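Local coordinates for protein orotate phosphoribosyltransferase (Aeropyrum pernix, PDB 2YZK) that probably transfers the ribosyl phosphate group of 5-phosphoribose 1-diphosphate to orotate, yielding orotidine monophosphate in pyrimidine biosynthesis, with magnesium as cofactor, at residues D114-G119 and L142-E147. Sequence-based numbering, arbitrary orientation.
Sequences DVATTG and LVDRGE
Val115 and Ala116 pair in parallel with Val143 and Asp144, the chain directions nearly the same, as Ala116 N donates to Val143 O (2.9 Å) and Arg145 N to Ala116 O at an almost straight 170°. In this type I phosphoribosyltransferase fold the two short strands follow the adjacent main-sheet strands 108-113 and 135-141, beyond a corner in each chain, with 164-165 on the far side of 143-144. Segment 114-119 is part of the 5-phosphoribose 1-diphosphate-binding motif (Asp113 to Ser121), predicted to hold a ligand shared between the subunits of the dimer. At the corner Asp114 O accepts two backbone donors: Val143 N in line with the carbonyl, Leu142 N tilted 34° from its plane.

Val115 and Val143 share one sheet face, meeting loosely: Val115 CG2 lies 4.3 Å from Val143 CB. With Val115 CG1 anti to the backbone N (chi1 178°), that methyl reaches Arg145 CG at 3.9 Å. The arginine chain continues obliquely across Thr117, its CD lying 3.7 Å from Thr117 CG2. A bend at chi3 then precedes the guanidinium, which grips Glu147 side-on through NE and NH2. Glu147 OE1 lies in the guanidinium plane, whereas NE comes to it from above the carboxylate plane; Arg23 is a second cationic partner of this oxygen. An alanine in place of Arg145 would remove the methylenes packed on Val115 and Thr117 and would probably leave Glu147 with less charge compensation and freer to turn. The CD-to-CG2 contact sets Arg145 beside Thr117, both predicted to bind orotate.

On the face shared by Ala116 and Asp144, Asp144 OD1 closes an Asx turn by accepting from Gly146 N at 2.9 Å. A water ties the loops together, donating to Thr117 O (2.7 Å) and Asp144 OD1 and accepting from Glu147 N at 2.7 Å.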
ATOM      1  N   ASP A 114       9.521  -4.853   0.289  1.00  9.65           N
ATOM      2  CA  ASP A 114       9.537  -5.920   1.270  1.00 10.49           C
ATOM      3  C   ASP A 114      10.706  -6.879   1.095  1.00 10.77           C
ATOM      4  O   ASP A 114      11.427  -7.149   2.052  1.00  8.88           O
ATOM      5  CB  ASP A 114       8.184  -6.662   1.309  1.00 11.98           C
ATOM      6  CG  ASP A 114       7.794  -7.302  -0.018  1.00 13.58           C
ATOM      7  OD1 ASP A 114       8.398  -7.002  -1.072  1.00 11.53           O
ATOM      8  OD2 ASP A 114       6.840  -8.112   0.007  1.00 12.59           O
ATOM      9  N   VAL A 115      10.927  -7.349  -0.129  1.00 11.44           N
ATOM     10  CA  VAL A 115      12.009  -8.292  -0.403  1.00 11.37           C
ATOM     11  C   VAL A 115      12.851  -7.888  -1.612  1.00 12.33           C
ATOM     12  O   VAL A 115      12.313  -7.574  -2.677  1.00 10.22           O
ATOM     13  CB  VAL A 115      11.440  -9.717  -0.656  1.00 12.57           C
ATOM     14  CG1 VAL A 115      12.563 -10.684  -0.980  1.00 13.84           C
ATOM     15  CG2 VAL A 115      10.672 -10.190   0.560  1.00 12.31           C
ATOM     16  N   ALA A 116      14.171  -7.896  -1.443  1.00 11.13           N
ATOM     17  CA  ALA A 116      15.078  -7.560  -2.535  1.00 12.24           C
ATOM     18  C   ALA A 116      15.489  -8.862  -3.215  1.00 13.57           C
ATOM     19  O   ALA A 116      16.039  -9.761  -2.577  1.00 15.01           O
ATOM     20  CB  ALA A 116      16.313  -6.830  -2.000  1.00 11.18           C
ATOM     21  N   THR A 117      15.200  -8.965  -4.506  1.00 14.32           N
ATOM     22  CA  THR A 117      15.548 -10.153  -5.267  1.00 15.58           C
ATOM     23  C   THR A 117      16.727  -9.811  -6.172  1.00 15.07           C
ATOM     24  O   THR A 117      17.874  -9.868  -5.738  1.00 17.11           O
ATOM     25  CB  THR A 117      14.344 -10.652  -6.102  1.00 17.15           C
ATOM     26  OG1 THR A 117      13.920  -9.626  -7.008  1.00 18.31           O
ATOM     27  CG2 THR A 117      13.180 -11.011  -5.188  1.00 17.07           C
ATOM     28  N   THR A 118      16.453  -9.433  -7.415  1.00 15.31           N
ATOM     29  CA  THR A 118      17.523  -9.079  -8.341  1.00 15.55           C
ATOM     30  C   THR A 118      17.922  -7.614  -8.175  1.00 15.11           C
ATOM     31  O   THR A 118      19.014  -7.209  -8.567  1.00 15.30           O
ATOM     32  CB  THR A 118      17.094  -9.301  -9.805  1.00 16.67           C
ATOM     33  OG1 THR A 118      15.952  -8.486 -10.096  1.00 19.42           O
ATOM     34  CG2 THR A 118      16.744 -10.760 -10.039  1.00 16.00           C
ATOM     35  N   GLY A 119      17.021  -6.830  -7.593  1.00 14.25           N
ATOM     36  CA  GLY A 119      17.284  -5.420  -7.387  1.00 14.18           C
ATOM     37  C   GLY A 119      16.751  -4.549  -8.509  1.00 14.04           C
ATOM     38  O   GLY A 119      16.689  -3.327  -8.369  1.00 13.01           O
ATOM     39  N   LEU A 142      12.962  -5.578   4.083  1.00  8.30           N
ATOM     40  CA  LEU A 142      12.867  -6.454   5.241  1.00  9.79           C
ATOM     41  C   LEU A 142      13.822  -7.622   5.057  1.00 10.04           C
ATOM     42  O   LEU A 142      14.597  -7.957   5.956  1.00 10.72           O
ATOM     43  CB  LEU A 142      11.441  -6.988   5.395  1.00 11.64           C
ATOM     44  CG  LEU A 142      10.423  -6.043   6.028  1.00 13.72           C
ATOM     45  CD1 LEU A 142       9.023  -6.614   5.841  1.00 14.49           C
ATOM     46  CD2 LEU A 142      10.750  -5.855   7.511  1.00 14.19           C
ATOM     47  N   VAL A 143      13.766  -8.230   3.878  1.00  9.44           N
ATOM     48  CA  VAL A 143      14.613  -9.372   3.568  1.00 10.32           C
ATOM     49  C   VAL A 143      15.350  -9.246   2.243  1.00 10.65           C
ATOM     50  O   VAL A 143      14.756  -8.949   1.206  1.00 11.51           O
ATOM     51  CB  VAL A 143      13.788 -10.685   3.537  1.00 10.52           C
ATOM     52  CG1 VAL A 143      14.667 -11.845   3.080  1.00 11.32           C
ATOM     53  CG2 VAL A 143      13.219 -10.974   4.915  1.00  9.37           C
ATOM     54  N   ASP A 144      16.659  -9.464   2.285  1.00 11.04           N
ATOM     55  CA  ASP A 144      17.465  -9.421   1.074  1.00 13.02           C
ATOM     56  C   ASP A 144      17.795 -10.874   0.751  1.00 13.23           C
ATOM     57  O   ASP A 144      18.363 -11.584   1.580  1.00 12.77           O
ATOM     58  CB  ASP A 144      18.745  -8.611   1.309  1.00 12.69           C
ATOM     59  CG  ASP A 144      19.686  -8.628   0.110  1.00 14.58           C
ATOM     60  OD1 ASP A 144      19.245  -9.003  -0.998  1.00 12.89           O
ATOM     61  OD2 ASP A 144      20.868  -8.252   0.276  1.00 13.01           O
ATOM     62  N   ARG A 145      17.419 -11.326  -0.441  1.00 12.99           N
ATOM     63  CA  ARG A 145      17.692 -12.702  -0.819  1.00 15.05           C
ATOM     64  C   ARG A 145      19.188 -12.938  -0.971  1.00 15.04           C
ATOM     65  O   ARG A 145      19.645 -14.082  -0.963  1.00 16.29           O
ATOM     66  CB  ARG A 145      16.977 -13.053  -2.124  1.00 14.97           C
ATOM     67  CG  ARG A 145      15.458 -13.119  -2.015  1.00 16.24           C
ATOM     68  CD  ARG A 145      14.876 -13.731  -3.280  1.00 17.84           C
ATOM     69  NE  ARG A 145      15.425 -15.068  -3.492  1.00 18.45           N
ATOM     70  CZ  ARG A 145      14.923 -16.179  -2.960  1.00 19.79           C
ATOM     71  NH1 ARG A 145      13.843 -16.126  -2.192  1.00 19.18           N
ATOM     72  NH2 ARG A 145      15.522 -17.343  -3.173  1.00 17.25           N
ATOM     73  N   GLY A 146      19.946 -11.852  -1.097  1.00 15.68           N
ATOM     74  CA  GLY A 146      21.385 -11.962  -1.255  1.00 16.41           C
ATOM     75  C   GLY A 146      21.728 -12.582  -2.592  1.00 16.75           C
ATOM     76  O   GLY A 146      22.634 -13.418  -2.699  1.00 15.20           O
ATOM     77  N   GLU A 147      21.004 -12.163  -3.621  1.00 17.54           N
ATOM     78  CA  GLU A 147      21.218 -12.697  -4.956  1.00 17.75           C
ATOM     79  C   GLU A 147      21.506 -11.627  -6.006  1.00 16.79           C
ATOM     80  O   GLU A 147      20.949 -11.641  -7.108  1.00 17.07           O
ATOM     81  CB  GLU A 147      20.016 -13.569  -5.342  1.00 17.60           C
ATOM     82  CG  GLU A 147      19.877 -14.774  -4.397  1.00 18.41           C
ATOM     83  CD  GLU A 147      18.608 -15.588  -4.596  1.00 19.04           C
ATOM     84  OE1 GLU A 147      17.715 -15.150  -5.348  1.00 20.54           O
ATOM     85  OE2 GLU A 147      18.501 -16.672  -3.980  1.00 19.99           O
TER
HETATM   86  O   HOH W   1      19.487  -9.888  -3.595  1.00 15.36           O